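Local atomic coordinates of Tol-Pal system protein TolB (Acinetobacter baumannii, PDB entry 7MX5), a protein that probably acts in the periplasm as part of the Tol-Pal system, which supports outer membrane invagination during cell division and outer membrane integrity. Residues A218-P223 with A263-D268; G225-F230 with I240-L245. All coordinates share one frame; numbering follows the deposited sequence.

Contact 1. Residues A218-P223 with A263-D268; sequences APSFSP and ARYTPD
Strands 218-221 and 263-265 run side by side in the same direction, 13° apart with 6.3 Å between their axes, and Ser220 lies level with Arg264. They are the first strands of two successive four-stranded blades of the beta-propeller and belong to separate sheets; no backbone-to-backbone hydrogen bond joins these two segments. Near Ala218 two waters do the joining: one donates to Ala218 O and accepts from Ala263 N, while the other donates to Ala263 O at 2.7 Å, accepts from Arg264 NE and reaches Ala218 O only weakly. Farther along, the one direct hydrogen bond is weak as well, Tyr265 N to Ser220 OG at 3.5 Å; chi1 of 177° sets that hydroxyl anti to its own nitrogen and out toward the neighbouring strand. Tyr265 contributes the largest single share of the buried surface. Its ring lies over the backbone of Ser222, whose CA sits 3.6 Å from the ring centroid as a CH-pi contact, and Ser222 OG covers the same face nearer the rim. Ser220 O approaches the edge, 3.2 Å from Tyr265 CE2, and Pro223 CD packs against Tyr265 CB. Between these two segments, polar joining rests largely on the two waters, with one weak direct bond beside them, and the tyrosine ring supplies much of the close packing.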
ATOM      1  N   ALA A 218       9.617 -12.913  -7.587  1.00 49.61           N
ATOM      2  CA  ALA A 218       9.433 -12.283  -6.284  1.00 54.78           C
ATOM      3  C   ALA A 218      10.600 -11.361  -5.948  1.00 47.67           C
ATOM      4  O   ALA A 218      11.367 -11.646  -5.019  1.00 47.44           O
ATOM      5  CB  ALA A 218       9.263 -13.342  -5.192  1.00 43.42           C
ATOM      6  N   PRO A 219      10.769 -10.254  -6.665  1.00 48.37           N
ATOM      7  CA  PRO A 219      11.889  -9.356  -6.372  1.00 40.01           C
ATOM      8  C   PRO A 219      11.629  -8.502  -5.141  1.00 54.64           C
ATOM      9  O   PRO A 219      10.487  -8.240  -4.758  1.00 51.95           O
ATOM     10  CB  PRO A 219      11.994  -8.487  -7.632  1.00 43.51           C
ATOM     11  CG  PRO A 219      10.658  -8.560  -8.281  1.00 42.24           C
ATOM     12  CD  PRO A 219       9.925  -9.765  -7.769  1.00 51.15           C
ATOM     13  N   SER A 220      12.724  -8.077  -4.516  1.00 60.05           N
ATOM     14  CA  SER A 220      12.677  -7.200  -3.356  1.00 48.40           C
ATOM     15  C   SER A 220      14.009  -6.472  -3.267  1.00 50.41           C
ATOM     16  O   SER A 220      15.065  -7.085  -3.443  1.00 56.88           O
ATOM     17  CB  SER A 220      12.401  -7.979  -2.066  1.00 47.19           C
ATOM     18  OG  SER A 220      12.432  -7.123  -0.937  1.00 57.13           O
ATOM     19  N   PHE A 221      13.955  -5.173  -2.993  1.00 42.86           N
ATOM     20  CA  PHE A 221      15.119  -4.305  -3.103  1.00 43.98           C
ATOM     21  C   PHE A 221      15.643  -3.909  -1.729  1.00 47.34           C
ATOM     22  O   PHE A 221      14.867  -3.683  -0.794  1.00 38.64           O
ATOM     23  CB  PHE A 221      14.782  -3.056  -3.915  1.00 36.94           C
ATOM     24  CG  PHE A 221      14.627  -3.325  -5.379  1.00 47.43           C
ATOM     25  CD1 PHE A 221      15.739  -3.498  -6.186  1.00 37.52           C
ATOM     26  CD2 PHE A 221      13.368  -3.428  -5.946  1.00 40.74           C
ATOM     27  CE1 PHE A 221      15.600  -3.756  -7.533  1.00 37.94           C
ATOM     28  CE2 PHE A 221      13.225  -3.684  -7.291  1.00 46.80           C
ATOM     29  CZ  PHE A 221      14.342  -3.849  -8.087  1.00 39.19           C
ATOM     30  N   SER A 222      16.967  -3.835  -1.623  1.00 44.32           N
ATOM     31  CA  SER A 222      17.611  -3.455  -0.378  1.00 42.38           C
ATOM     32  C   SER A 222      17.290  -2.002  -0.031  1.00 49.33           C
ATOM     33  O   SER A 222      17.163  -1.158  -0.923  1.00 47.02           O
ATOM     34  CB  SER A 222      19.121  -3.632  -0.490  1.00 43.10           C
ATOM     35  OG  SER A 222      19.585  -4.682   0.336  1.00 56.69           O
ATOM     36  N   PRO A 223      17.145  -1.688   1.258  1.00 44.21           N
ATOM     37  CA  PRO A 223      16.928  -0.283   1.643  1.00 43.29           C
ATOM     38  C   PRO A 223      18.035   0.649   1.183  1.00 51.11           C
ATOM     39  O   PRO A 223      17.761   1.819   0.886  1.00 47.47           O
ATOM     40  CB  PRO A 223      16.843  -0.340   3.174  1.00 42.22           C
ATOM     41  CG  PRO A 223      16.521  -1.749   3.512  1.00 38.93           C
ATOM     42  CD  PRO A 223      16.955  -2.626   2.377  1.00 43.44           C
ATOM     43  N   ALA A 263      11.525 -13.583  -0.537  1.00 42.46           N
ATOM     44  CA  ALA A 263      12.373 -12.896   0.427  1.00 34.49           C
ATOM     45  C   ALA A 263      12.065 -11.405   0.426  1.00 36.94           C
ATOM     46  O   ALA A 263      11.890 -10.798  -0.635  1.00 41.50           O
ATOM     47  CB  ALA A 263      13.854 -13.124   0.116  1.00 40.03           C
ATOM     48  N   ARG A 264      11.998 -10.818   1.620  1.00 30.82           N
ATOM     49  CA  ARG A 264      11.688  -9.402   1.791  1.00 39.93           C
ATOM     50  C   ARG A 264      12.662  -8.800   2.792  1.00 38.77           C
ATOM     51  O   ARG A 264      12.771  -9.286   3.922  1.00 35.40           O
ATOM     52  CB  ARG A 264      10.244  -9.204   2.263  1.00 42.57           C
ATOM     53  CG  ARG A 264       9.198  -9.842   1.362  1.00 42.02           C
ATOM     54  CD  ARG A 264       8.515  -8.800   0.494  1.00 42.55           C
ATOM     55  NE  ARG A 264       7.647  -9.407  -0.508  1.00 51.62           N
ATOM     56  CZ  ARG A 264       6.465  -8.925  -0.867  1.00 57.34           C
ATOM     57  NH1 ARG A 264       5.969  -7.829  -0.315  1.00 46.39           N
ATOM     58  NH2 ARG A 264       5.763  -9.558  -1.802  1.00 54.32           N
ATOM     59  N   TYR A 265      13.354  -7.739   2.381  1.00 37.33           N
ATOM     60  CA  TYR A 265      14.335  -7.095   3.244  1.00 35.58           C
ATOM     61  C   TYR A 265      13.672  -6.473   4.466  1.00 36.38           C
ATOM     62  O   TYR A 265      12.554  -5.956   4.392  1.00 34.86           O
ATOM     63  CB  TYR A 265      15.087  -6.005   2.481  1.00 35.61           C
ATOM     64  CG  TYR A 265      16.129  -6.496   1.506  1.00 48.45           C
ATOM     65  CD1 TYR A 265      17.394  -6.872   1.940  1.00 49.72           C
ATOM     66  CD2 TYR A 265      15.860  -6.551   0.146  1.00 38.24           C
ATOM     67  CE1 TYR A 265      18.353  -7.311   1.046  1.00 53.57           C
ATOM     68  CE2 TYR A 265      16.814  -6.980  -0.755  1.00 39.83           C
ATOM     69  CZ  TYR A 265      18.058  -7.357  -0.301  1.00 50.18           C
ATOM     70  OH  TYR A 265      19.007  -7.790  -1.199  1.00 56.00           O
ATOM     71  N   THR A 266      14.375  -6.518   5.594  1.00 31.45           N
ATOM     72  CA  THR A 266      13.967  -5.699   6.725  1.00 36.32           C
ATOM     73  C   THR A 266      14.367  -4.246   6.471  1.00 36.39           C
ATOM     74  O   THR A 266      15.423  -3.989   5.887  1.00 32.35           O
ATOM     75  CB  THR A 266      14.610  -6.199   8.019  1.00 37.08           C
ATOM     76  OG1 THR A 266      16.030  -6.284   7.849  1.00 36.15           O
ATOM     77  CG2 THR A 266      14.066  -7.571   8.393  1.00 35.79           C
ATOM     78  N   PRO A 267      13.545  -3.278   6.889  1.00 38.10           N
ATOM     79  CA  PRO A 267      13.833  -1.873   6.551  1.00 39.54           C
ATOM     80  C   PRO A 267      15.129  -1.341   7.143  1.00 40.36           C
ATOM     81  O   PRO A 267      15.578  -0.267   6.722  1.00 37.58           O
ATOM     82  CB  PRO A 267      12.618  -1.117   7.107  1.00 35.04           C
ATOM     83  CG  PRO A 267      12.032  -2.028   8.131  1.00 34.32           C
ATOM     84  CD  PRO A 267      12.294  -3.421   7.650  1.00 32.39           C
ATOM     85  N   ASP A 268      15.745  -2.044   8.091  1.00 33.44           N
ATOM     86  CA  ASP A 268      17.019  -1.618   8.654  1.00 46.48           C
ATOM     87  C   ASP A 268      18.218  -2.151   7.879  1.00 41.22           C
ATOM     88  O   ASP A 268      19.358  -1.819   8.224  1.00 36.22           O
ATOM     89  CB  ASP A 268      17.122  -2.047  10.124  1.00 41.79           C
ATOM     90  CG  ASP A 268      16.811  -3.520  10.332  1.00 49.81           C
ATOM     91  OD1 ASP A 268      16.891  -4.300   9.359  1.00 38.06           O
ATOM     92  OD2 ASP A 268      16.484  -3.899  11.476  1.00 46.34           O
TER
HETATM   93  O   HOH W   1       9.636 -10.854  -2.193  1.00 43.99           O
HETATM   94  O   HOH W   2      12.194 -13.220  -3.263  1.00 46.79           O

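Contact 2. Residues G225-F230 with I240-L245; sequences GKSMLF and IYQMDL
Met228 and Met243 form a hydrogen-bonded pair in the antiparallel beta hairpin of strands 227-232 and 239-244, the two middle strands of a propeller blade. Met228 N donates a hydrogen bond to Met243 O at 2.9 Å, and Met243 N donates one to Met228 O at 2.6 Å. Phe230 and Tyr241 repeat the exchange: Phe230 N binds Tyr241 O, and Tyr241 N meets Phe230 O almost head-on, with a C=O...N angle of 173°. A fifth bond, Leu245 N to Lys226 O at 3.1 Å, extends the pairing just beyond the strand ends. Between these pairs, Leu229 and Gln242 form a non-hydrogen-bonded pair; Leu229 N is satisfied by the neighbouring strand 215-221, and Gln242 NE2 bonds weakly to Tyr265 OH. Asp244 OD2 is taken by Ser246 OG. On the face carrying Met228 and Met243, Phe230 adopts a chi1 of 62°, which swings its ring across the partner strand. The Phe230 and Tyr241 rings are near parallel but slid apart, hardly overlapping; instead Tyr241 CB sits over the Phe230 face, 3.7 Å from its centroid and 3.4 Å from Phe230 CZ.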
ATOM      1  N   GLY A 225      19.503   0.564  -1.583  1.00 42.09           N
ATOM      2  CA  GLY A 225      19.477   0.694  -3.025  1.00 42.11           C
ATOM      3  C   GLY A 225      20.624   0.026  -3.744  1.00 46.32           C
ATOM      4  O   GLY A 225      20.899   0.362  -4.899  1.00 50.43           O
ATOM      5  N   LYS A 226      21.304  -0.923  -3.096  1.00 49.84           N
ATOM      6  CA  LYS A 226      22.475  -1.562  -3.676  1.00 51.81           C
ATOM      7  C   LYS A 226      22.273  -3.027  -4.029  1.00 53.75           C
ATOM      8  O   LYS A 226      23.063  -3.568  -4.809  1.00 58.42           O
ATOM      9  CB  LYS A 226      23.671  -1.451  -2.719  1.00 49.10           C
ATOM     10  CG  LYS A 226      23.947  -0.040  -2.227  1.00 58.35           C
ATOM     11  CD  LYS A 226      25.440   0.213  -2.097  1.00 52.21           C
ATOM     12  CE  LYS A 226      25.743   1.699  -2.017  1.00 74.22           C
ATOM     13  NZ  LYS A 226      26.325   2.214  -3.288  1.00 75.61           N
ATOM     14  N   SER A 227      21.249  -3.681  -3.484  1.00 40.25           N
ATOM     15  CA  SER A 227      21.071  -5.111  -3.683  1.00 48.43           C
ATOM     16  C   SER A 227      19.602  -5.427  -3.921  1.00 52.69           C
ATOM     17  O   SER A 227      18.712  -4.623  -3.631  1.00 50.43           O
ATOM     18  CB  SER A 227      21.595  -5.912  -2.484  1.00 47.46           C
ATOM     19  OG  SER A 227      22.938  -5.568  -2.192  1.00 56.26           O
ATOM     20  N   MET A 228      19.362  -6.623  -4.456  1.00 45.00           N
ATOM     21  CA  MET A 228      18.017  -7.109  -4.720  1.00 45.15           C
ATOM     22  C   MET A 228      17.961  -8.604  -4.442  1.00 48.96           C
ATOM     23  O   MET A 228      18.858  -9.351  -4.839  1.00 44.28           O
ATOM     24  CB  MET A 228      17.594  -6.833  -6.170  1.00 36.88           C
ATOM     25  CG  MET A 228      16.362  -7.607  -6.617  1.00 38.55           C
ATOM     26  SD  MET A 228      16.122  -7.592  -8.404  1.00 57.04           S
ATOM     27  CE  MET A 228      16.778  -9.205  -8.823  1.00 51.50           C
ATOM     28  N   LEU A 229      16.908  -9.031  -3.751  1.00 40.12           N
ATOM     29  CA  LEU A 229      16.647 -10.443  -3.524  1.00 38.89           C
ATOM     30  C   LEU A 229      15.633 -10.955  -4.540  1.00 45.18           C
ATOM     31  O   LEU A 229      14.773 -10.209  -5.016  1.00 45.94           O
ATOM     32  CB  LEU A 229      16.124 -10.691  -2.107  1.00 42.06           C
ATOM     33  CG  LEU A 229      17.120 -10.542  -0.957  1.00 45.79           C
ATOM     34  CD1 LEU A 229      16.378 -10.334   0.350  1.00 45.55           C
ATOM     35  CD2 LEU A 229      18.038 -11.749  -0.868  1.00 39.45           C
ATOM     36  N   PHE A 230      15.744 -12.239  -4.869  1.00 37.46           N
ATOM     37  CA  PHE A 230      14.806 -12.862  -5.790  1.00 46.06           C
ATOM     38  C   PHE A 230      14.822 -14.366  -5.571  1.00 51.38           C
ATOM     39  O   PHE A 230      15.780 -14.925  -5.029  1.00 42.59           O
ATOM     40  CB  PHE A 230      15.128 -12.520  -7.251  1.00 40.94           C
ATOM     41  CG  PHE A 230      16.476 -13.000  -7.716  1.00 49.28           C
ATOM     42  CD1 PHE A 230      17.631 -12.312  -7.375  1.00 53.90           C
ATOM     43  CD2 PHE A 230      16.588 -14.132  -8.506  1.00 48.56           C
ATOM     44  CE1 PHE A 230      18.869 -12.749  -7.808  1.00 57.16           C
ATOM     45  CE2 PHE A 230      17.823 -14.574  -8.941  1.00 46.03           C
ATOM     46  CZ  PHE A 230      18.965 -13.881  -8.594  1.00 52.30           C
ATOM     47  N   ILE A 240      16.406 -18.716  -2.464  1.00 54.95           N
ATOM     48  CA  ILE A 240      16.553 -17.267  -2.358  1.00 50.73           C
ATOM     49  C   ILE A 240      17.958 -16.875  -2.796  1.00 51.20           C
ATOM     50  O   ILE A 240      18.947 -17.472  -2.356  1.00 53.80           O
ATOM     51  CB  ILE A 240      16.267 -16.781  -0.927  1.00 49.96           C
ATOM     52  CG1 ILE A 240      14.777 -16.901  -0.606  1.00 44.70           C
ATOM     53  CG2 ILE A 240      16.734 -15.344  -0.743  1.00 40.18           C
ATOM     54  CD1 ILE A 240      14.483 -17.809   0.562  1.00 59.20           C
ATOM     55  N   TYR A 241      18.042 -15.868  -3.661  1.00 54.20           N
ATOM     56  CA  TYR A 241      19.304 -15.325  -4.137  1.00 53.73           C
ATOM     57  C   TYR A 241      19.352 -13.832  -3.847  1.00 48.21           C
ATOM     58  O   TYR A 241      18.323 -13.150  -3.858  1.00 52.58           O
ATOM     59  CB  TYR A 241      19.472 -15.560  -5.642  1.00 63.79           C
ATOM     60  CG  TYR A 241      19.621 -17.009  -6.040  1.00 65.62           C
ATOM     61  CD1 TYR A 241      18.505 -17.809  -6.249  1.00 58.79           C
ATOM     62  CD2 TYR A 241      20.875 -17.582  -6.189  1.00 72.72           C
ATOM     63  CE1 TYR A 241      18.637 -19.137  -6.606  1.00 64.73           C
ATOM     64  CE2 TYR A 241      21.014 -18.907  -6.555  1.00 68.59           C
ATOM     65  CZ  TYR A 241      19.894 -19.681  -6.755  1.00 75.11           C
ATOM     66  OH  TYR A 241      20.035 -21.002  -7.111  1.00 80.94           O
ATOM     67  N   GLN A 242      20.553 -13.325  -3.586  1.00 45.58           N
ATOM     68  CA  GLN A 242      20.780 -11.893  -3.455  1.00 47.70           C
ATOM     69  C   GLN A 242      21.636 -11.413  -4.617  1.00 52.88           C
ATOM     70  O   GLN A 242      22.699 -11.982  -4.888  1.00 59.30           O
ATOM     71  CB  GLN A 242      21.458 -11.537  -2.131  1.00 54.78           C
ATOM     72  CG  GLN A 242      21.470 -10.035  -1.868  1.00 48.24           C
ATOM     73  CD  GLN A 242      22.159  -9.655  -0.575  1.00 51.13           C
ATOM     74  OE1 GLN A 242      22.776 -10.490   0.085  1.00 66.30           O
ATOM     75  NE2 GLN A 242      22.056  -8.383  -0.203  1.00 51.68           N
ATOM     76  N   MET A 243      21.173 -10.372  -5.296  1.00 48.74           N
ATOM     77  CA  MET A 243      21.912  -9.769  -6.392  1.00 52.02           C
ATOM     78  C   MET A 243      22.564  -8.471  -5.942  1.00 49.54           C
ATOM     79  O   MET A 243      22.003  -7.730  -5.133  1.00 56.39           O
ATOM     80  CB  MET A 243      21.003  -9.488  -7.587  1.00 51.59           C
ATOM     81  CG  MET A 243      21.742  -9.520  -8.905  1.00 57.35           C
ATOM     82  SD  MET A 243      20.816  -8.795 -10.258  1.00 60.83           S
ATOM     83  CE  MET A 243      21.034 -10.066 -11.498  1.00 56.14           C
ATOM     84  N   ASP A 244      23.753  -8.209  -6.470  1.00 52.25           N
ATOM     85  CA  ASP A 244      24.413  -6.921  -6.319  1.00 62.27           C
ATOM     86  C   ASP A 244      24.193  -6.135  -7.605  1.00 60.27           C
ATOM     87  O   ASP A 244      24.566  -6.597  -8.689  1.00 64.13           O
ATOM     88  CB  ASP A 244      25.902  -7.098  -6.024  1.00 62.33           C
ATOM     89  CG  ASP A 244      26.652  -5.783  -6.011  1.00 67.30           C
ATOM     90  OD1 ASP A 244      26.073  -4.769  -5.568  1.00 69.67           O
ATOM     91  OD2 ASP A 244      27.826  -5.766  -6.435  1.00 76.53           O
ATOM     92  N   LEU A 245      23.581  -4.955  -7.482  1.00 62.31           N
ATOM     93  CA  LEU A 245      23.115  -4.232  -8.662  1.00 62.51           C
ATOM     94  C   LEU A 245      24.264  -3.762  -9.544  1.00 63.80           C
ATOM     95  O   LEU A 245      24.099  -3.649 -10.764  1.00 71.26           O
ATOM     96  CB  LEU A 245      22.258  -3.039  -8.238  1.00 53.90           C
ATOM     97  CG  LEU A 245      20.952  -3.340  -7.496  1.00 64.75           C
ATOM     98  CD1 LEU A 245      19.988  -2.171  -7.620  1.00 63.77           C
ATOM     99  CD2 LEU A 245      20.311  -4.622  -8.007  1.00 54.43           C
TER

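Overall arrangement
Contact 2 is nested within the chain loop that contact 1 closes, and their centres lie about 8 Å apart. Contact 2 pairs the two middle strands of one blade, whose first strand, 215-221, contact 1 sets against the next blade. Two probable backbone bonds connect them, Ser220 O with Leu229 N at 2.7 Å and Ser222 N with Ser227 O at 2.8 Å. Tyr265 provides a further link: reaching across from the following blade, it touches Ser227 and Leu229, its OH lying 3.3 Å from Leu229 CG. Ala263 also packs on Leu229 and Ile240, extending the interface between blades to strand 239-244.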